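Mandelate racemase/muconate lactonizing enzyme (Jannaschia sp., PDB 4J3Z) probably catalyses an isomerisation or related reaction begun by proton abstraction beside a carboxylate, as in other enolase-superfamily enzymes, though its own substrate is not established. Local coordinates at residues Arg221-Ile226 with Leu232-Pro237; Gln271-Gly276 with Ala301-Gln306. One frame throughout, in Å; residues are numbered along the deposited sequence. Where two conformers were deposited one is given.

Followed from the N terminus, the chain first meets contact 1, where helix 216-226 runs through a short loop into strand 233-235 and the tyrosine of that strand packs back on the helix. Contact 2 opens later, after strand 257-259, on the last turn of helix 266-274; it closes a longer excursion containing strand 279-280 and helices 284-287 and 290-302. The two are in series and neither nest nor cross. The centres of contacts 1 and 2 lie 18 Å apart. The nearest atoms of contacts 1 and 2 are about 6 Å apart, so they do not touch. Contact 1 ties a helix to the next strand of the barrel, whereas contact 2 ties together the C-terminal ends of two helices outside successive parallel strands.

Contact 1: residues Arg221-Ile226 with Leu232-Pro237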
ATOM      1  N   ARG D 221      20.871  -5.150  12.997  1.00 25.29           N
ATOM      2  CA  ARG D 221      22.183  -5.769  13.192  1.00 25.01           C
ATOM      3  C   ARG D 221      22.248  -6.549  14.505  1.00 26.34           C
ATOM      4  O   ARG D 221      22.796  -7.642  14.540  1.00 27.11           O
ATOM      5  CB  ARG D 221      23.292  -4.718  13.191  1.00 23.97           C
ATOM      6  CG  ARG D 221      23.617  -4.133  11.823  1.00 23.08           C
ATOM      7  CD  ARG D 221      24.606  -2.990  11.974  1.00 22.36           C
ATOM      8  NE  ARG D 221      25.923  -3.454  12.420  1.00 21.98           N
ATOM      9  CZ  ARG D 221      26.816  -2.695  13.047  1.00 21.88           C
ATOM     10  NH1 ARG D 221      26.537  -1.424  13.328  1.00 22.71           N
ATOM     11  NH2 ARG D 221      27.986  -3.205  13.401  1.00 21.22           N
ATOM     12  N   LEU D 222      21.680  -5.988  15.575  1.00 26.65           N
ATOM     13  CA  LEU D 222      21.727  -6.617  16.898  1.00 26.57           C
ATOM     14  C   LEU D 222      20.830  -7.847  16.939  1.00 27.82           C
ATOM     15  O   LEU D 222      21.239  -8.917  17.419  1.00 28.86           O
ATOM     16  CB  LEU D 222      21.325  -5.609  17.981  1.00 26.19           C
ATOM     17  CG  LEU D 222      21.408  -5.986  19.464  1.00 25.50           C
ATOM     18  CD1 LEU D 222      22.781  -6.519  19.830  1.00 24.43           C
ATOM     19  CD2 LEU D 222      21.067  -4.762  20.302  1.00 25.24           C
ATOM     20  N   ALA D 223      19.615  -7.690  16.410  1.00 26.91           N
ATOM     21  CA  ALA D 223      18.645  -8.776  16.313  1.00 26.08           C
ATOM     22  C   ALA D 223      19.213  -9.975  15.553  1.00 26.89           C
ATOM     23  O   ALA D 223      18.863 -11.124  15.835  1.00 28.49           O
ATOM     24  CB  ALA D 223      17.376  -8.275  15.646  1.00 25.60           C
ATOM     25  N   LYS D 224      20.083  -9.688  14.618  1.00 26.27           N
ATOM     26  CA  LYS D 224      20.804 -10.663  13.843  1.00 26.00           C
ATOM     27  C   LYS D 224      21.818 -11.490  14.610  1.00 26.62           C
ATOM     28  O   LYS D 224      22.035 -12.633  14.295  1.00 26.27           O
ATOM     29  CB  LYS D 224      21.383 -10.064  12.552  1.00 25.25           C
ATOM     30  CG  LYS D 224      20.431 -10.015  11.376  1.00 25.79           C
ATOM     31  CD  LYS D 224      19.538 -11.226  11.348  1.00 25.76           C
ATOM     32  CE  LYS D 224      18.147 -10.948  10.864  1.00 25.01           C
ATOM     33  NZ  LYS D 224      17.488 -12.084  10.207  1.00 23.74           N
ATOM     34  N   ALA D 225      22.435 -10.878  15.610  1.00 26.53           N
ATOM     35  CA  ALA D 225      23.439 -11.571  16.442  1.00 25.50           C
ATOM     36  C   ALA D 225      22.791 -12.461  17.484  1.00 26.23           C
ATOM     37  O   ALA D 225      23.334 -13.511  17.840  1.00 28.86           O
ATOM     38  CB  ALA D 225      24.368 -10.582  17.119  1.00 24.26           C
ATOM     39  N   ILE D 226      21.629 -12.048  17.976  1.00 24.89           N
ATOM     40  CA  ILE D 226      20.958 -12.792  19.039  1.00 24.19           C
ATOM     41  C   ILE D 226      19.892 -13.786  18.570  1.00 24.32           C
ATOM     42  O   ILE D 226      19.412 -14.589  19.363  1.00 24.86           O
ATOM     43  CB  ILE D 226      20.379 -11.853  20.112  1.00 23.94           C
ATOM     44  CG1 ILE D 226      19.327 -10.914  19.493  1.00 23.98           C
ATOM     45  CG2 ILE D 226      21.517 -11.105  20.806  1.00 23.58           C
ATOM     46  CD1 ILE D 226      18.634  -9.998  20.483  1.00 23.77           C
ATOM     47  N   LEU D 232      12.676 -14.774  23.383  1.00 23.19           N
ATOM     48  CA  LEU D 232      11.213 -14.646  23.328  1.00 23.57           C
ATOM     49  C   LEU D 232      10.775 -13.281  22.831  1.00 24.11           C
ATOM     50  O   LEU D 232       9.702 -13.161  22.213  1.00 25.10           O
ATOM     51  CB  LEU D 232      10.564 -14.922  24.687  1.00 24.00           C
ATOM     52  CG  LEU D 232       9.036 -15.115  24.750  1.00 23.62           C
ATOM     53  CD1 LEU D 232       8.624 -15.937  25.953  1.00 22.79           C
ATOM     54  CD2 LEU D 232       8.291 -13.799  24.772  1.00 24.99           C
ATOM     55  N   TRP D 233      11.576 -12.251  23.115  1.00 22.72           N
ATOM     56  CA  TRP D 233      11.285 -10.925  22.593  1.00 22.57           C
ATOM     57  C   TRP D 233      12.481  -9.981  22.485  1.00 23.76           C
ATOM     58  O   TRP D 233      13.514 -10.172  23.132  1.00 25.99           O
ATOM     59  CB  TRP D 233      10.102 -10.262  23.332  1.00 23.12           C
ATOM     60  CG  TRP D 233      10.337  -9.737  24.742  1.00 22.18           C
ATOM     61  CD1 TRP D 233      11.431  -9.055  25.207  1.00 22.16           C
ATOM     62  CD2 TRP D 233       9.408  -9.791  25.836  1.00 22.02           C
ATOM     63  NE1 TRP D 233      11.251  -8.706  26.528  1.00 21.78           N
ATOM     64  CE2 TRP D 233      10.018  -9.147  26.939  1.00 21.70           C
ATOM     65  CE3 TRP D 233       8.125 -10.340  25.997  1.00 22.21           C
ATOM     66  CZ2 TRP D 233       9.389  -9.038  28.186  1.00 21.28           C
ATOM     67  CZ3 TRP D 233       7.497 -10.222  27.237  1.00 22.57           C
ATOM     68  CH2 TRP D 233       8.142  -9.580  28.318  1.00 22.09           C
ATOM     69  N   TYR D 234      12.317  -8.975  21.637  1.00 23.12           N
ATOM     70  CA  TYR D 234      13.247  -7.880  21.491  1.00 23.42           C
ATOM     71  C   TYR D 234      12.488  -6.620  21.909  1.00 24.62           C
ATOM     72  O   TYR D 234      11.566  -6.173  21.214  1.00 23.43           O
ATOM     73  CB  TYR D 234      13.710  -7.793  20.038  1.00 23.03           C
ATOM     74  CG  TYR D 234      14.833  -6.828  19.766  1.00 23.94           C
ATOM     75  CD1 TYR D 234      15.378  -6.042  20.775  1.00 24.83           C
ATOM     76  CD2 TYR D 234      15.358  -6.705  18.488  1.00 25.01           C
ATOM     77  CE1 TYR D 234      16.406  -5.149  20.512  1.00 25.74           C
ATOM     78  CE2 TYR D 234      16.387  -5.817  18.214  1.00 25.36           C
ATOM     79  CZ  TYR D 234      16.906  -5.043  19.231  1.00 25.71           C
ATOM     80  OH  TYR D 234      17.934  -4.166  18.962  1.00 25.76           O
ATOM     81  N   GLU D 235      12.777  -6.123  23.091  1.00 26.02           N
ATOM     82  CA  GLU D 235      11.975  -5.089  23.695  1.00 25.86           C
ATOM     83  C   GLU D 235      12.598  -3.732  23.517  1.00 26.16           C
ATOM     84  O   GLU D 235      13.727  -3.561  23.759  1.00 26.16           O
ATOM     85  CB  GLU D 235      11.698  -5.444  25.149  1.00 27.90           C
ATOM     86  CG  GLU D 235      11.493  -4.292  26.087  1.00 28.85           C
ATOM     87  CD  GLU D 235      11.584  -4.667  27.528  1.00 30.69           C
ATOM     88  OE1 GLU D 235      12.040  -5.751  27.814  1.00 31.79           O
ATOM     89  OE2 GLU D 235      11.194  -3.852  28.358  1.00 32.81           O
ATOM     90  N   GLU D 236      11.800  -2.787  23.068  1.00 26.49           N
ATOM     91  CA  GLU D 236      12.168  -1.376  22.965  1.00 26.38           C
ATOM     92  C   GLU D 236      13.437  -1.155  22.200  1.00 26.15           C
ATOM     93  O   GLU D 236      14.393  -0.644  22.694  1.00 26.34           O
ATOM     94  CB  GLU D 236      12.154  -0.641  24.325  1.00 26.68           C
ATOM     95  CG  GLU D 236      10.782  -0.261  24.851  1.00 27.37           C
ATOM     96  CD  GLU D 236      10.773   1.038  25.609  1.00 28.70           C
ATOM     97  OE1 GLU D 236      11.648   1.217  26.437  1.00 29.61           O
ATOM     98  OE2 GLU D 236       9.926   1.891  25.384  1.00 28.84           O
ATOM     99  N   PRO D 237      13.418  -1.628  20.983  1.00 25.81           N
ATOM    100  CA  PRO D 237      14.597  -1.613  20.128  1.00 25.38           C
ATOM    101  C   PRO D 237      15.025  -0.205  19.735  1.00 26.62           C
ATOM    102  O   PRO D 237      16.227   0.080  19.596  1.00 26.40           O
ATOM    103  CB  PRO D 237      14.130  -2.358  18.869  1.00 24.91           C
ATOM    104  CG  PRO D 237      12.657  -2.194  18.840  1.00 25.02           C
ATOM    105  CD  PRO D 237      12.232  -2.165  20.282  1.00 25.81           C
TER
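The carbonyl O of Leu222, whose side chain packs against Tyr234, is held by two backbone donors of its own helix: Ala225 N at 2.9 Å and Ile226 N at 3.2 Å. Across the contact Tyr234 reaches the helix with its ring extended, because CG stands anti to the backbone N (chi1 -171°). The Leu222 side chain crosses it at about a right angle and brings CD2 to 3.5 Å from Tyr234 OH. Farther back along the ring, the small methyl of Ala223 approaches obliquely, with CB 3.7 Å from Tyr234 CE2; a short residue suits this place, where helix and ring come close. Pro237 CB lies over one face of the ring, nearer its border than its centre. The buried hydroxyl is satisfied by a hydrogen bond to Ala219 O, one turn earlier in the helix. A valine in place of Tyr234 would probably leave Ala219 O without this bond and open a gap beside Leu222 and Ala223. Strand 233-235 pairs with strand 205-209, and Leu222 also touches Phe208 there. This is the packing of a beta-alpha-beta crossover, strand 205-209, helix 216-226 and strand 233-235, in the barrel of an enolase-type C-terminal domain.

Contact 2: residues Gln271-Gly276 with Ala301-Gln306; sequences QALHHG and AAFGAQ
Apolar packing joins Leu273 to Phe303 and Ala305. Leu273 CB sits over one face of the Phe303 ring, 3.8 Å from the centroid and 19° off the normal, which makes a CH-pi contact; CD1 reaches the same ring at 3.7 Å from Phe303 CD2. The other branch turns to the alanine, Leu273 CD2 lying 3.7 Å from Ala305 CB. A forked leucine suits this place, since one methyl serves the ring and the other the smaller neighbour. Phe303 is turned to the leucine with its CG beside the backbone N and anti to the carbonyl carbon (chi1 -78°).

The aromatic contact is T-shaped. Phe303 points its edge at the face of His274, with planes at 88° and ring centroids 4.9 Å apart, and Phe303 CZ is 3.4 Å from His274 CD2. His274 was modelled in two conformers and this geometry belongs to one of them, so the stack is doubtful for the other.

Backbone bonds end both helices. Gly276 and Gly304 are each the positive-phi residue of a Schellman motif, a conformation that favours glycine; at Gly304 the bonds run from its N to Ala301 O (3.0 Å) and from Ala305 N to Ala300 O.

Leu273 also packs on Leu299 of helix 290-302, while its carbonyl O receives a hydrogen bond from Arg278. His274 touches Phe303 of a neighbouring subunit. The contact thus sets the end of helix 266-274 against that of helix 290-302, just before the parallel strands 279-280 and 306-307 that follow them.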
ATOM      1  N   GLN D 271      -0.866   2.599  17.432  1.00 25.58           N
ATOM      2  CA  GLN D 271       0.202   2.889  16.465  1.00 26.29           C
ATOM      3  C   GLN D 271       1.361   1.886  16.515  1.00 26.56           C
ATOM      4  O   GLN D 271       1.956   1.581  15.491  1.00 27.86           O
ATOM      5  CB  GLN D 271       0.706   4.323  16.645  1.00 26.85           C
ATOM      6  CG  GLN D 271      -0.072   5.346  15.822  1.00 27.72           C
ATOM      7  CD  GLN D 271      -0.383   6.630  16.576  1.00 29.27           C
ATOM      8  OE1 GLN D 271      -1.542   7.048  16.640  1.00 29.92           O
ATOM      9  NE2 GLN D 271       0.651   7.273  17.144  1.00 28.78           N
ATOM     10  N   ALA D 272       1.680   1.375  17.698  1.00 26.87           N
ATOM     11  CA  ALA D 272       2.730   0.358  17.841  1.00 27.35           C
ATOM     12  C   ALA D 272       2.243  -0.989  17.317  1.00 27.50           C
ATOM     13  O   ALA D 272       3.031  -1.816  16.853  1.00 26.26           O
ATOM     14  CB  ALA D 272       3.176   0.234  19.293  1.00 26.01           C
ATOM     15  N   LEU D 273       0.934  -1.207  17.407  1.00 28.80           N
ATOM     16  CA  LEU D 273       0.321  -2.423  16.883  1.00 27.99           C
ATOM     17  C   LEU D 273       0.237  -2.383  15.362  1.00 28.62           C
ATOM     18  O   LEU D 273       0.443  -3.401  14.695  1.00 30.43           O
ATOM     19  CB  LEU D 273      -1.054  -2.637  17.503  1.00 27.03           C
ATOM     20  CG  LEU D 273      -1.063  -3.099  18.965  1.00 26.55           C
ATOM     21  CD1 LEU D 273      -2.484  -3.088  19.496  1.00 26.35           C
ATOM     22  CD2 LEU D 273      -0.437  -4.478  19.139  1.00 25.28           C
ATOM     23  N   HIS D 274      -0.055  -1.204  14.823  1.00 27.42           N
ATOM     24  CA  HIS D 274      -0.112  -1.052  13.375  0.50 27.00           C
ATOM     25  C   HIS D 274       1.267  -1.153  12.734  1.00 27.77           C
ATOM     26  O   HIS D 274       1.375  -1.454  11.534  1.00 27.73           O
ATOM     27  CB  HIS D 274      -0.810   0.247  12.977  0.50 25.84           C
ATOM     28  CG  HIS D 274      -2.270   0.076  12.680  0.50 24.59           C
ATOM     29  ND1 HIS D 274      -3.234   0.945  13.146  0.50 24.13           N
ATOM     30  CD2 HIS D 274      -2.926  -0.866  11.964  0.50 23.97           C
ATOM     31  CE1 HIS D 274      -4.423   0.543  12.731  0.50 23.65           C
ATOM     32  NE2 HIS D 274      -4.263  -0.553  12.013  0.50 23.87           N
ATOM     33  N   HIS D 275       2.318  -0.952  13.532  1.00 26.96           N
ATOM     34  CA  HIS D 275       3.667  -0.952  12.994  1.00 25.37           C
ATOM     35  C   HIS D 275       4.476  -2.208  13.281  1.00 25.00           C
ATOM     36  O   HIS D 275       5.657  -2.274  12.936  1.00 26.42           O
ATOM     37  CB  HIS D 275       4.423   0.317  13.413  1.00 25.17           C
ATOM     38  CG  HIS D 275       4.129   1.504  12.549  1.00 24.61           C
ATOM     39  ND1 HIS D 275       3.545   2.654  13.039  1.00 25.03           N
ATOM     40  CD2 HIS D 275       4.323   1.714  11.224  1.00 24.24           C
ATOM     41  CE1 HIS D 275       3.404   3.525  12.054  1.00 24.83           C
ATOM     42  NE2 HIS D 275       3.866   2.978  10.943  1.00 24.49           N
ATOM     43  N   GLY D 276       3.847  -3.206  13.891  1.00 23.71           N
ATOM     44  CA  GLY D 276       4.447  -4.527  13.967  1.00 22.85           C
ATOM     45  C   GLY D 276       4.806  -5.094  15.327  1.00 22.30           C
ATOM     46  O   GLY D 276       5.178  -6.267  15.425  1.00 22.09           O
ATOM     47  N   ALA D 301      -5.314  -8.088  21.238  1.00 22.24           N
ATOM     48  CA  ALA D 301      -6.046  -9.233  20.706  1.00 22.11           C
ATOM     49  C   ALA D 301      -6.539  -9.058  19.254  1.00 23.74           C
ATOM     50  O   ALA D 301      -6.496 -10.005  18.467  1.00 24.86           O
ATOM     51  CB  ALA D 301      -7.204  -9.576  21.624  1.00 21.15           C
ATOM     52  N   ALA D 302      -6.997  -7.854  18.908  1.00 23.22           N
ATOM     53  CA  ALA D 302      -7.401  -7.521  17.539  1.00 23.81           C
ATOM     54  C   ALA D 302      -6.284  -7.700  16.497  1.00 24.79           C
ATOM     55  O   ALA D 302      -6.561  -7.874  15.303  1.00 24.20           O
ATOM     56  CB  ALA D 302      -7.930  -6.100  17.490  1.00 23.78           C
ATOM     57  N   PHE D 303      -5.035  -7.643  16.962  1.00 25.62           N
ATOM     58  CA  PHE D 303      -3.844  -7.803  16.124  1.00 26.47           C
ATOM     59  C   PHE D 303      -3.127  -9.132  16.373  1.00 27.27           C
ATOM     60  O   PHE D 303      -1.995  -9.346  15.901  1.00 27.61           O
ATOM     61  CB  PHE D 303      -2.869  -6.647  16.381  1.00 26.68           C
ATOM     62  CG  PHE D 303      -3.259  -5.359  15.705  1.00 27.20           C
ATOM     63  CD1 PHE D 303      -2.851  -5.092  14.403  1.00 27.35           C
ATOM     64  CD2 PHE D 303      -4.015  -4.408  16.373  1.00 26.43           C
ATOM     65  CE1 PHE D 303      -3.201  -3.907  13.781  1.00 27.32           C
ATOM     66  CE2 PHE D 303      -4.370  -3.225  15.756  1.00 26.47           C
ATOM     67  CZ  PHE D 303      -3.967  -2.972  14.462  1.00 26.89           C
ATOM     68  N   GLY D 304      -3.776 -10.021  17.121  1.00 27.52           N
ATOM     69  CA  GLY D 304      -3.176 -11.301  17.511  1.00 25.79           C
ATOM     70  C   GLY D 304      -1.979 -11.099  18.420  1.00 24.71           C
ATOM     71  O   GLY D 304      -1.136 -11.996  18.561  1.00 25.07           O
ATOM     72  N   ALA D 305      -1.910  -9.917  19.034  1.00 23.08           N
ATOM     73  CA  ALA D 305      -0.812  -9.559  19.933  1.00 22.59           C
ATOM     74  C   ALA D 305      -1.098  -9.973  21.375  1.00 22.54           C
ATOM     75  O   ALA D 305      -2.219 -10.381  21.698  1.00 22.23           O
ATOM     76  CB  ALA D 305      -0.529  -8.063  19.847  1.00 22.00           C
ATOM     77  N   GLN D 306      -0.085  -9.836  22.237  1.00 22.91           N
ATOM     78  CA  GLN D 306      -0.171 -10.234  23.651  1.00 22.84           C
ATOM     79  C   GLN D 306       0.198  -9.086  24.601  1.00 22.25           C
ATOM     80  O   GLN D 306       0.852  -8.114  24.194  1.00 22.18           O
ATOM     81  CB  GLN D 306       0.749 -11.433  23.918  1.00 23.79           C
ATOM     82  CG  GLN D 306       0.305 -12.734  23.268  1.00 25.54           C
ATOM     83  CD  GLN D 306       1.268 -13.884  23.530  1.00 25.95           C
ATOM     84  OE1 GLN D 306       2.450 -13.808  23.206  1.00 26.76           O
ATOM     85  NE2 GLN D 306       0.759 -14.958  24.114  1.00 25.31           N
TER